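Endo-pectate lyase (Erwinia chrysanthemi, PDB 3B4N) cleaves pectate by calcium-dependent beta-elimination and probably also acts, in an endo mode, on highly methylated pectins. Local coordinates at residues L156-S167 / S179-E190; T205-K215 / V237-H247. All blocks are in the same frame, centred on the assembly; numbering follows the deposited sequence.

Both contacts join successive coils of the same right-handed parallel beta-helix. They come in series along the chain: 156-167 pairs with 179-190 first, then 205-215 with 237-247. They also touch, because strand 181-189 is the neighbour of strands 203-207 and 210-213. Both are partly buried. In each, the inner face is apolar and buried. The outer face is mostly polar and in part exposed, with I188 in the first and V207 and I210 in the second among the exceptions. Interaction 1 turns an arginine–glutamate salt bridge toward the N-terminal strand 22-29. Interaction 2 lies nearer the centre of the chain and ends at the calcium site, where N213 is a ligand.

Interaction 1. Residues L156-S167 / S179-E190; sequences LKNATVKNLRIS and SGNCTIENVIWE
R165 and E190 meet through two bent chains. R165 sends CG away from its backbone N (chi1 -173°) and then folds at chi3, while E190 folds at chi2 (-67°). Their ends therefore cross, and R165 NH2 reaches E190 OE2 at 2.9 Å. The oxygen lies at the edge of the guanidinium, in its plane, and NH2 meets it nearly along the C-O axis. The salt bridge includes a somewhat bent hydrogen bond. Both groups have further partners. R165 NH2 also bonds L26 O, and E190 takes S27 OG on OE2 and K29 on OE1. This ties the contact to strand 22-29.

The backbones run as parallel strands of two adjacent coils of the beta-helix. Strand 160-162 lies beside 181-185, and 164-166 beside 187-189. Both chains turn a corner at the same level, N163 and N186. On the near side of that corner V161 N bonds T183 O at 3.0 Å, and E185 N bonds V161 O. Beyond it I166 N bonds I188 O at 2.7 Å, and E190 N closes the series on I166 O.

Inside the coil V161 pairs with I184, L164 with V187 and I166 with W189. L156 CD1 meets I184 CG1 at 3.9 Å. In one of its two modelled conformers I166 holds CG1 beside its backbone N (chi1 -53°). There this carbon sits over one face of the W189 five-membered ring, a CH-pi contact 4.2 Å from the centroid. L156 CB packs on C182 SG at 3.8 Å, a sulfur of the disulfide with C177.

On the outer face T160 and T183 lie side by side, with T160 OG1 3.4 Å from T183 CB. A water joins T160 OG1 to N181 O. K162 and E185 also run alongside, CB to CB, with their charged ends near but not in contact.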
loop_
_atom_site.group_PDB
_atom_site.type_symbol
_atom_site.label_atom_id
_atom_site.label_comp_id
_atom_site.label_asym_id
_atom_site.label_seq_id
_atom_site.Cartn_x
_atom_site.Cartn_y
_atom_site.Cartn_z
ATOM N N LEU A 156 4.898 5.819 -13.792
ATOM C CA LEU A 156 5.203 7.122 -13.232
ATOM C C LEU A 156 6.682 7.434 -13.444
ATOM O O LEU A 156 7.546 6.586 -13.226
ATOM C CB LEU A 156 4.885 7.129 -11.729
ATOM C CG LEU A 156 3.465 6.745 -11.309
ATOM C CD1 LEU A 156 3.396 6.670 -9.785
ATOM C CD2 LEU A 156 2.465 7.771 -11.845
ATOM N N LYS A 157 6.970 8.651 -13.892
ATOM C CA LYS A 157 8.347 9.092 -14.077
ATOM C C LYS A 157 8.420 10.403 -13.302
ATOM O O LYS A 157 7.989 11.446 -13.796
ATOM C CB LYS A 157 8.653 9.304 -15.563
ATOM C CG LYS A 157 8.745 7.989 -16.343
ATOM C CD LYS A 157 9.083 8.215 -17.815
ATOM C CE LYS A 157 10.444 8.875 -17.981
ATOM N NZ LYS A 157 11.528 8.088 -17.324
ATOM N N ASN A 158 8.937 10.327 -12.077
ATOM C CA ASN A 158 9.027 11.481 -11.173
ATOM C C ASN A 158 7.635 12.098 -11.104
ATOM O O ASN A 158 7.462 13.314 -11.200
ATOM C CB ASN A 158 10.039 12.512 -11.683
ATOM C CG ASN A 158 10.428 13.518 -10.613
ATOM O OD1 ASN A 158 10.255 14.730 -10.777
ATOM N ND2 ASN A 158 10.962 13.019 -9.506
ATOM N N ALA A 159 6.642 11.239 -10.910
ATOM C CA ALA A 159 5.252 11.664 -10.876
ATOM C C ALA A 159 4.453 11.053 -9.734
ATOM O O ALA A 159 4.872 10.078 -9.105
ATOM C CB ALA A 159 4.586 11.323 -12.207
ATOM N N THR A 160 3.288 11.635 -9.489
ATOM C CA THR A 160 2.400 11.179 -8.430
ATOM C C THR A 160 1.031 10.834 -8.988
ATOM O O THR A 160 0.516 11.527 -9.865
ATOM C CB THR A 160 2.203 12.282 -7.353
ATOM O OG1 THR A 160 3.447 12.526 -6.693
ATOM C CG2 THR A 160 1.157 11.857 -6.316
ATOM N N VAL A 161 0.450 9.744 -8.502
ATOM C CA VAL A 161 -0.894 9.373 -8.898
ATOM C C VAL A 161 -1.676 9.190 -7.599
ATOM O O VAL A 161 -1.144 8.671 -6.612
ATOM C CB VAL A 161 -0.929 8.069 -9.732
ATOM C CG1 VAL A 161 -0.398 6.892 -8.923
ATOM C CG2 VAL A 161 -2.353 7.802 -10.192
ATOM N N LYS A 162 -2.913 9.664 -7.568
ATOM C CA LYS A 162 -3.708 9.499 -6.359
ATOM C C LYS A 162 -5.164 9.196 -6.623
ATOM O O LYS A 162 -5.694 9.516 -7.690
ATOM C CB LYS A 162 -3.582 10.723 -5.447
ATOM C CG LYS A 162 -3.982 12.044 -6.051
ATOM C CD LYS A 162 -3.615 13.169 -5.081
ATOM C CE LYS A 162 -3.968 14.538 -5.614
ATOM N NZ LYS A 162 -3.507 15.595 -4.662
ATOM N N ASN A 163 -5.789 8.539 -5.647
ATOM C CA ASN A 163 -7.206 8.185 -5.682
ATOM C C ASN A 163 -7.541 7.306 -6.877
ATOM O O ASN A 163 -8.271 7.709 -7.782
ATOM C CB ASN A 163 -8.048 9.463 -5.731
ATOM C CG ASN A 163 -7.648 10.467 -4.673
ATOM O OD1 ASN A 163 -7.490 11.655 -4.960
ATOM N ND2 ASN A 163 -7.486 10.005 -3.451
ATOM N N LEU A 164 -7.023 6.086 -6.866
ATOM C CA LEU A 164 -7.239 5.165 -7.971
ATOM C C LEU A 164 -7.531 3.780 -7.439
ATOM O O LEU A 164 -6.969 3.375 -6.429
ATOM C CB LEU A 164 -5.983 5.123 -8.843
ATOM C CG LEU A 164 -5.938 4.173 -10.046
ATOM C CD1 LEU A 164 -6.925 4.634 -11.119
ATOM C CD2 LEU A 164 -4.520 4.155 -10.614
ATOM N N ARG A 165 -8.415 3.059 -8.121
ATOM C CA ARG A 165 -8.753 1.701 -7.734
ATOM C C ARG A 165 -8.352 0.779 -8.871
ATOM O O ARG A 165 -8.610 1.066 -10.040
ATOM C CB ARG A 165 -10.257 1.557 -7.464
ATOM C CG ARG A 165 -10.659 0.198 -6.878
ATOM C CD ARG A 165 -12.174 0.015 -6.925
ATOM N NE ARG A 165 -12.873 1.145 -6.321
ATOM C CZ ARG A 165 -13.122 1.272 -5.022
ATOM N NH1 ARG A 165 -13.753 2.349 -4.582
ATOM N NH2 ARG A 165 -12.765 0.321 -4.169
ATOM N N ILE A 166 -7.701 -0.321 -8.512
ATOM C CA ILE A 166 -7.264 -1.322 -9.474
ATOM C C ILE A 166 -8.212 -2.506 -9.317
ATOM O O ILE A 166 -8.342 -3.064 -8.226
ATOM C CB ILE A 166 -5.815 -1.781 -9.179
ATOM C CG1 ILE A 166 -4.885 -0.568 -9.098
ATOM C CG2 ILE A 166 -5.346 -2.757 -10.259
ATOM C CD1 ILE A 166 -4.849 0.277 -10.356
ATOM N N SER A 167 -8.882 -2.881 -10.403
ATOM C CA SER A 167 -9.833 -3.993 -10.365
ATOM C C SER A 167 -9.270 -5.343 -9.942
ATOM O O SER A 167 -8.107 -5.651 -10.187
ATOM C CB SER A 167 -10.528 -4.133 -11.723
ATOM O OG SER A 167 -9.669 -4.716 -12.681
ATOM N N SER A 179 11.376 6.154 -12.857
ATOM C CA SER A 179 12.439 7.143 -12.783
ATOM C C SER A 179 12.081 8.183 -11.741
ATOM O O SER A 179 10.906 8.426 -11.470
ATOM C CB SER A 179 12.673 7.825 -14.141
ATOM O OG SER A 179 11.662 8.766 -14.432
ATOM N N GLY A 180 13.108 8.770 -11.142
ATOM C CA GLY A 180 12.905 9.797 -10.144
ATOM C C GLY A 180 12.093 9.446 -8.922
ATOM O O GLY A 180 12.117 8.317 -8.436
ATOM N N ASN A 181 11.365 10.438 -8.427
ATOM C CA ASN A 181 10.570 10.279 -7.222
ATOM C C ASN A 181 9.098 10.200 -7.512
ATOM O O ASN A 181 8.495 11.150 -8.022
ATOM C CB ASN A 181 10.861 11.437 -6.290
ATOM C CG ASN A 181 12.336 11.611 -6.079
ATOM O OD1 ASN A 181 13.042 10.650 -5.751
ATOM N ND2 ASN A 181 12.823 12.828 -6.280
ATOM N N CYS A 182 8.516 9.059 -7.169
ATOM C CA CYS A 182 7.113 8.834 -7.415
ATOM C C CYS A 182 6.343 8.614 -6.130
ATOM O O CYS A 182 6.860 8.049 -5.164
ATOM C CB CYS A 182 6.918 7.597 -8.275
ATOM S SG CYS A 182 8.035 7.360 -9.694
ATOM N N THR A 183 5.104 9.067 -6.134
ATOM C CA THR A 183 4.232 8.880 -4.993
ATOM C C THR A 183 2.946 8.220 -5.473
ATOM O O THR A 183 2.355 8.617 -6.482
ATOM C CB THR A 183 3.933 10.220 -4.292
ATOM O OG1 THR A 183 5.142 10.710 -3.699
ATOM C CG2 THR A 183 2.898 10.035 -3.199
ATOM N N ILE A 184 2.549 7.173 -4.758
ATOM C CA ILE A 184 1.344 6.407 -5.056
ATOM C C ILE A 184 0.500 6.653 -3.812
ATOM O O ILE A 184 0.711 6.057 -2.754
ATOM C CB ILE A 184 1.718 4.928 -5.276
ATOM C CG1 ILE A 184 2.662 4.826 -6.484
ATOM C CG2 ILE A 184 0.469 4.092 -5.465
ATOM C CD1 ILE A 184 3.221 3.419 -6.729
ATOM N N GLU A 185 -0.459 7.558 -3.965
ATOM C CA GLU A 185 -1.275 8.045 -2.864
ATOM C C GLU A 185 -2.736 7.638 -2.924
ATOM O O GLU A 185 -3.436 7.941 -3.880
ATOM C CB GLU A 185 -1.130 9.570 -2.857
ATOM C CG GLU A 185 -1.824 10.319 -1.756
ATOM C CD GLU A 185 -1.446 11.788 -1.764
ATOM O OE1 GLU A 185 -1.917 12.529 -0.877
ATOM O OE2 GLU A 185 -0.675 12.208 -2.658
ATOM N N ASN A 186 -3.195 6.969 -1.878
ATOM C CA ASN A 186 -4.567 6.485 -1.805
ATOM C C ASN A 186 -4.986 5.656 -3.012
ATOM O O ASN A 186 -5.923 5.998 -3.733
ATOM C CB ASN A 186 -5.559 7.629 -1.604
ATOM C CG ASN A 186 -6.919 7.117 -1.187
ATOM O OD1 ASN A 186 -7.011 6.137 -0.439
ATOM N ND2 ASN A 186 -7.980 7.767 -1.656
ATOM N N VAL A 187 -4.273 4.559 -3.221
ATOM C CA VAL A 187 -4.599 3.646 -4.303
ATOM C C VAL A 187 -5.130 2.381 -3.636
ATOM O O VAL A 187 -4.658 1.981 -2.570
ATOM C CB VAL A 187 -3.365 3.326 -5.183
ATOM C CG1 VAL A 187 -3.698 2.183 -6.144
ATOM C CG2 VAL A 187 -2.976 4.577 -5.987
ATOM N N ILE A 188 -6.145 1.786 -4.251
ATOM C CA ILE A 188 -6.755 0.573 -3.721
ATOM C C ILE A 188 -6.598 -0.535 -4.746
ATOM O O ILE A 188 -6.993 -0.371 -5.896
ATOM C CB ILE A 188 -8.252 0.780 -3.439
ATOM C CG1 ILE A 188 -8.423 1.820 -2.330
ATOM C CG2 ILE A 188 -8.911 -0.551 -3.063
ATOM C CD1 ILE A 188 -9.872 2.100 -1.958
ATOM N N TRP A 189 -5.980 -1.636 -4.331
ATOM C CA TRP A 189 -5.798 -2.798 -5.211
ATOM C C TRP A 189 -6.807 -3.835 -4.725
ATOM O O TRP A 189 -6.673 -4.360 -3.621
ATOM C CB TRP A 189 -4.381 -3.368 -5.076
ATOM C CG TRP A 189 -3.276 -2.513 -5.654
ATOM C CD1 TRP A 189 -2.647 -2.687 -6.853
ATOM C CD2 TRP A 189 -2.620 -1.405 -5.017
ATOM N NE1 TRP A 189 -1.634 -1.771 -7.002
ATOM C CE2 TRP A 189 -1.596 -0.971 -5.889
ATOM C CE3 TRP A 189 -2.795 -0.743 -3.794
ATOM C CZ2 TRP A 189 -0.748 0.093 -5.573
ATOM C CZ3 TRP A 189 -1.948 0.321 -3.480
ATOM C CH2 TRP A 189 -0.939 0.724 -4.368
ATOM N N GLU A 190 -7.811 -4.139 -5.542
ATOM C CA GLU A 190 -8.846 -5.097 -5.140
ATOM C C GLU A 190 -8.370 -6.554 -5.030
ATOM O O GLU A 190 -8.946 -7.351 -4.281
ATOM C CB GLU A 190 -10.057 -4.968 -6.072
ATOM C CG GLU A 190 -10.849 -3.654 -5.888
ATOM C CD GLU A 190 -11.556 -3.544 -4.536
ATOM O OE1 GLU A 190 -11.948 -4.587 -3.971
ATOM O OE2 GLU A 190 -11.746 -2.409 -4.040
HETATM O O HOH W 1 6.356 12.608 -7.493
#

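Interaction 2. Residues T205-K215 / V237-H247; sequences TIVGGIAHNAK and VKGNFTLTGEH. With CA (calcium ion), chain C.
This is a parallel strand pairing between two coils of the beta-helix, and it runs up to the calcium site. Strand 210-213 lies beside 241-244. The first pairing, I206 with V237 and V207 with K238, is offset by one residue from the second. G208 and G209 link the two on one side, G239 and N240 on the other.

On the inner face I206 CG2 sits over the centre of the F241 ring, 3.8 Å from its centroid. A211 CB meets F241 CZ and L243 CD2. Outside, H212 offers its ring edge to T244, with ND1 2.8 Å from OG1 in a hydrogen bond. T244 O takes N213 N and H247 NE2 from opposite faces of its plane.

N213 CB lies over one face of the H247 ring, and L243 CB over the other. A water bridges N213 ND2 and H247 ND1. E246 bends at chi2 (81°), and its OE1 accepts K215 N at 2.9 Å on the anti lone pair.

N213 OD1 binds calcium at 2.3 Å, with two waters, D191 OD1 and the backbone O atoms of I192 and Y218. A214 N also donates to N213 OD1. Bonds around N213 and H247 probably help position this ligand.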
loop_
_atom_site.group_PDB
_atom_site.type_symbol
_atom_site.label_atom_id
_atom_site.label_comp_id
_atom_site.label_asym_id
_atom_site.label_seq_id
_atom_site.Cartn_x
_atom_site.Cartn_y
_atom_site.Cartn_z
ATOM N N THR A 205 7.206 6.318 -2.982
ATOM C CA THR A 205 6.502 6.479 -1.716
ATOM C C THR A 205 5.045 6.061 -1.808
ATOM O O THR A 205 4.323 6.527 -2.691
ATOM C CB THR A 205 6.556 7.955 -1.262
ATOM O OG1 THR A 205 7.922 8.367 -1.159
ATOM C CG2 THR A 205 5.871 8.140 0.090
ATOM N N ILE A 206 4.627 5.168 -0.909
ATOM C CA ILE A 206 3.243 4.705 -0.837
ATOM C C ILE A 206 2.647 5.481 0.338
ATOM O O ILE A 206 3.139 5.369 1.466
ATOM C CB ILE A 206 3.157 3.195 -0.519
ATOM C CG1 ILE A 206 4.023 2.372 -1.486
ATOM C CG2 ILE A 206 1.701 2.748 -0.565
ATOM C CD1 ILE A 206 3.714 2.568 -2.968
ATOM N N VAL A 207 1.610 6.272 0.071
ATOM C CA VAL A 207 0.950 7.094 1.096
ATOM C C VAL A 207 -0.474 6.588 1.261
ATOM O O VAL A 207 -1.355 6.882 0.446
ATOM C CB VAL A 207 0.926 8.594 0.692
ATOM C CG1 VAL A 207 0.334 9.431 1.828
ATOM C CG2 VAL A 207 2.338 9.078 0.390
ATOM N N GLY A 208 -0.701 5.832 2.331
ATOM C CA GLY A 208 -2.013 5.256 2.532
ATOM C C GLY A 208 -2.267 4.189 1.479
ATOM O O GLY A 208 -1.332 3.569 0.957
ATOM N N GLY A 209 -3.543 3.965 1.188
ATOM C CA GLY A 209 -3.918 2.952 0.216
ATOM C C GLY A 209 -4.320 1.666 0.923
ATOM O O GLY A 209 -3.988 1.453 2.091
ATOM N N ILE A 210 -5.031 0.803 0.205
ATOM C CA ILE A 210 -5.487 -0.479 0.741
ATOM C C ILE A 210 -5.171 -1.514 -0.328
ATOM O O ILE A 210 -5.604 -1.361 -1.464
ATOM C CB ILE A 210 -7.016 -0.480 0.987
ATOM C CG1 ILE A 210 -7.408 0.633 1.971
ATOM C CG2 ILE A 210 -7.447 -1.840 1.515
ATOM C CD1 ILE A 210 -6.986 0.398 3.394
ATOM N N ALA A 211 -4.403 -2.545 0.019
ATOM C CA ALA A 211 -4.056 -3.572 -0.954
ATOM C C ALA A 211 -4.520 -4.948 -0.495
ATOM O O ALA A 211 -4.068 -5.470 0.518
ATOM C CB ALA A 211 -2.550 -3.579 -1.202
ATOM N N HIS A 212 -5.416 -5.532 -1.273
ATOM C CA HIS A 212 -5.952 -6.836 -0.961
ATOM C C HIS A 212 -5.294 -7.925 -1.793
ATOM O O HIS A 212 -4.898 -7.704 -2.931
ATOM C CB HIS A 212 -7.458 -6.848 -1.249
ATOM C CG HIS A 212 -8.143 -8.117 -0.844
ATOM N ND1 HIS A 212 -8.323 -8.473 0.474
ATOM C CD2 HIS A 212 -8.689 -9.113 -1.583
ATOM C CE1 HIS A 212 -8.955 -9.631 0.532
ATOM N NE2 HIS A 212 -9.188 -10.041 -0.701
ATOM N N ASN A 213 -5.128 -9.093 -1.193
ATOM C CA ASN A 213 -4.647 -10.234 -1.951
ATOM C C ASN A 213 -5.330 -11.430 -1.317
ATOM O O ASN A 213 -5.802 -11.350 -0.189
ATOM C CB ASN A 213 -3.121 -10.383 -1.937
ATOM C CG ASN A 213 -2.610 -10.989 -3.242
ATOM O OD1 ASN A 213 -3.396 -11.526 -4.026
ATOM N ND2 ASN A 213 -1.304 -10.913 -3.480
ATOM N N ALA A 214 -5.413 -12.532 -2.043
ATOM C CA ALA A 214 -6.094 -13.690 -1.488
ATOM C C ALA A 214 -5.506 -14.988 -1.974
ATOM O O ALA A 214 -5.014 -15.082 -3.097
ATOM C CB ALA A 214 -7.573 -13.636 -1.843
ATOM N N LYS A 215 -5.554 -15.996 -1.112
ATOM C CA LYS A 215 -5.071 -17.304 -1.498
ATOM C C LYS A 215 -6.056 -17.768 -2.564
ATOM O O LYS A 215 -7.272 -17.598 -2.414
ATOM C CB LYS A 215 -5.082 -18.252 -0.297
ATOM C CG LYS A 215 -4.771 -19.704 -0.643
ATOM C CD LYS A 215 -4.515 -20.537 0.607
ATOM C CE LYS A 215 -3.092 -20.348 1.136
ATOM N NZ LYS A 215 -2.757 -18.936 1.483
ATOM N N VAL A 237 6.955 3.637 2.930
ATOM C CA VAL A 237 5.576 3.243 3.207
ATOM C C VAL A 237 5.078 3.987 4.438
ATOM O O VAL A 237 5.606 3.804 5.540
ATOM C CB VAL A 237 5.468 1.723 3.462
ATOM C CG1 VAL A 237 4.007 1.343 3.756
ATOM C CG2 VAL A 237 5.995 0.947 2.251
ATOM N N LYS A 238 4.066 4.826 4.245
ATOM C CA LYS A 238 3.501 5.610 5.337
ATOM C C LYS A 238 2.005 5.825 5.150
ATOM O O LYS A 238 1.399 5.253 4.250
ATOM C CB LYS A 238 4.230 6.955 5.452
ATOM C CG LYS A 238 4.163 7.852 4.229
ATOM C CD LYS A 238 5.099 9.033 4.442
ATOM C CE LYS A 238 5.190 9.938 3.245
ATOM N NZ LYS A 238 5.971 11.159 3.634
ATOM N N GLY A 239 1.406 6.623 6.026
ATOM C CA GLY A 239 -0.016 6.897 5.910
ATOM C C GLY A 239 -0.901 5.716 6.253
ATOM O O GLY A 239 -2.086 5.707 5.929
ATOM N N ASN A 240 -0.323 4.723 6.921
ATOM C CA ASN A 240 -1.040 3.524 7.315
ATOM C C ASN A 240 -1.572 2.695 6.158
ATOM O O ASN A 240 -2.728 2.258 6.159
ATOM C CB ASN A 240 -2.164 3.857 8.300
ATOM C CG ASN A 240 -2.569 2.656 9.142
ATOM O OD1 ASN A 240 -1.793 1.711 9.313
ATOM N ND2 ASN A 240 -3.777 2.696 9.686
ATOM N N PHE A 241 -0.707 2.499 5.166
ATOM C CA PHE A 241 -0.986 1.640 4.014
ATOM C C PHE A 241 -1.460 0.335 4.658
ATOM O O PHE A 241 -0.805 -0.198 5.556
ATOM C CB PHE A 241 0.328 1.435 3.256
ATOM C CG PHE A 241 0.250 0.470 2.105
ATOM C CD1 PHE A 241 -0.763 0.551 1.156
ATOM C CD2 PHE A 241 1.258 -0.472 1.924
ATOM C CE1 PHE A 241 -0.772 -0.288 0.036
ATOM C CE2 PHE A 241 1.259 -1.318 0.801
ATOM C CZ PHE A 241 0.247 -1.220 -0.135
ATOM N N THR A 242 -2.598 -0.173 4.204
ATOM C CA THR A 242 -3.181 -1.366 4.800
ATOM C C THR A 242 -3.292 -2.541 3.861
ATOM O O THR A 242 -3.770 -2.401 2.737
ATOM C CB THR A 242 -4.581 -1.038 5.334
ATOM O OG1 THR A 242 -4.460 -0.051 6.358
ATOM C CG2 THR A 242 -5.274 -2.280 5.899
ATOM N N LEU A 243 -2.847 -3.696 4.341
ATOM C CA LEU A 243 -2.925 -4.927 3.572
ATOM C C LEU A 243 -4.067 -5.751 4.136
ATOM O O LEU A 243 -4.175 -5.918 5.353
ATOM C CB LEU A 243 -1.630 -5.737 3.683
ATOM C CG LEU A 243 -0.341 -5.068 3.198
ATOM C CD1 LEU A 243 0.780 -6.081 3.231
ATOM C CD2 LEU A 243 -0.522 -4.515 1.794
ATOM N N THR A 244 -4.920 -6.255 3.255
ATOM C CA THR A 244 -6.049 -7.079 3.676
ATOM C C THR A 244 -5.973 -8.421 2.966
ATOM O O THR A 244 -5.362 -8.549 1.907
ATOM C CB THR A 244 -7.398 -6.400 3.340
ATOM O OG1 THR A 244 -7.533 -6.260 1.924
ATOM C CG2 THR A 244 -7.473 -5.028 3.977
ATOM N N GLY A 245 -6.590 -9.432 3.561
ATOM C CA GLY A 245 -6.567 -10.742 2.939
ATOM C C GLY A 245 -5.345 -11.558 3.312
ATOM O O GLY A 245 -4.927 -11.562 4.472
ATOM N N GLU A 246 -4.793 -12.262 2.326
ATOM C CA GLU A 246 -3.614 -13.105 2.513
ATOM C C GLU A 246 -2.517 -12.597 1.581
ATOM O O GLU A 246 -2.737 -12.474 0.377
ATOM C CB GLU A 246 -3.931 -14.567 2.164
ATOM C CG GLU A 246 -5.008 -15.234 3.020
ATOM C CD GLU A 246 -6.415 -14.897 2.575
ATOM O OE1 GLU A 246 -6.725 -15.086 1.379
ATOM O OE2 GLU A 246 -7.218 -14.454 3.424
ATOM N N HIS A 247 -1.336 -12.333 2.138
ATOM C CA HIS A 247 -0.200 -11.810 1.382
ATOM C C HIS A 247 1.078 -12.626 1.529
ATOM O O HIS A 247 1.245 -13.381 2.491
ATOM C CB HIS A 247 0.094 -10.390 1.845
ATOM C CG HIS A 247 -0.949 -9.402 1.441
ATOM N ND1 HIS A 247 -0.801 -8.576 0.348
ATOM C CD2 HIS A 247 -2.165 -9.121 1.966
ATOM C CE1 HIS A 247 -1.882 -7.826 0.217
ATOM N NE2 HIS A 247 -2.724 -8.137 1.189
HETATM CA CA CA C . -3.754 -11.968 -6.263
HETATM O O HOH W 2 0.648 -10.179 -1.499
HETATM O O HOH W 3 -1.353 -12.203 -6.543
HETATM O O HOH W 4 -3.901 -14.227 -5.524
#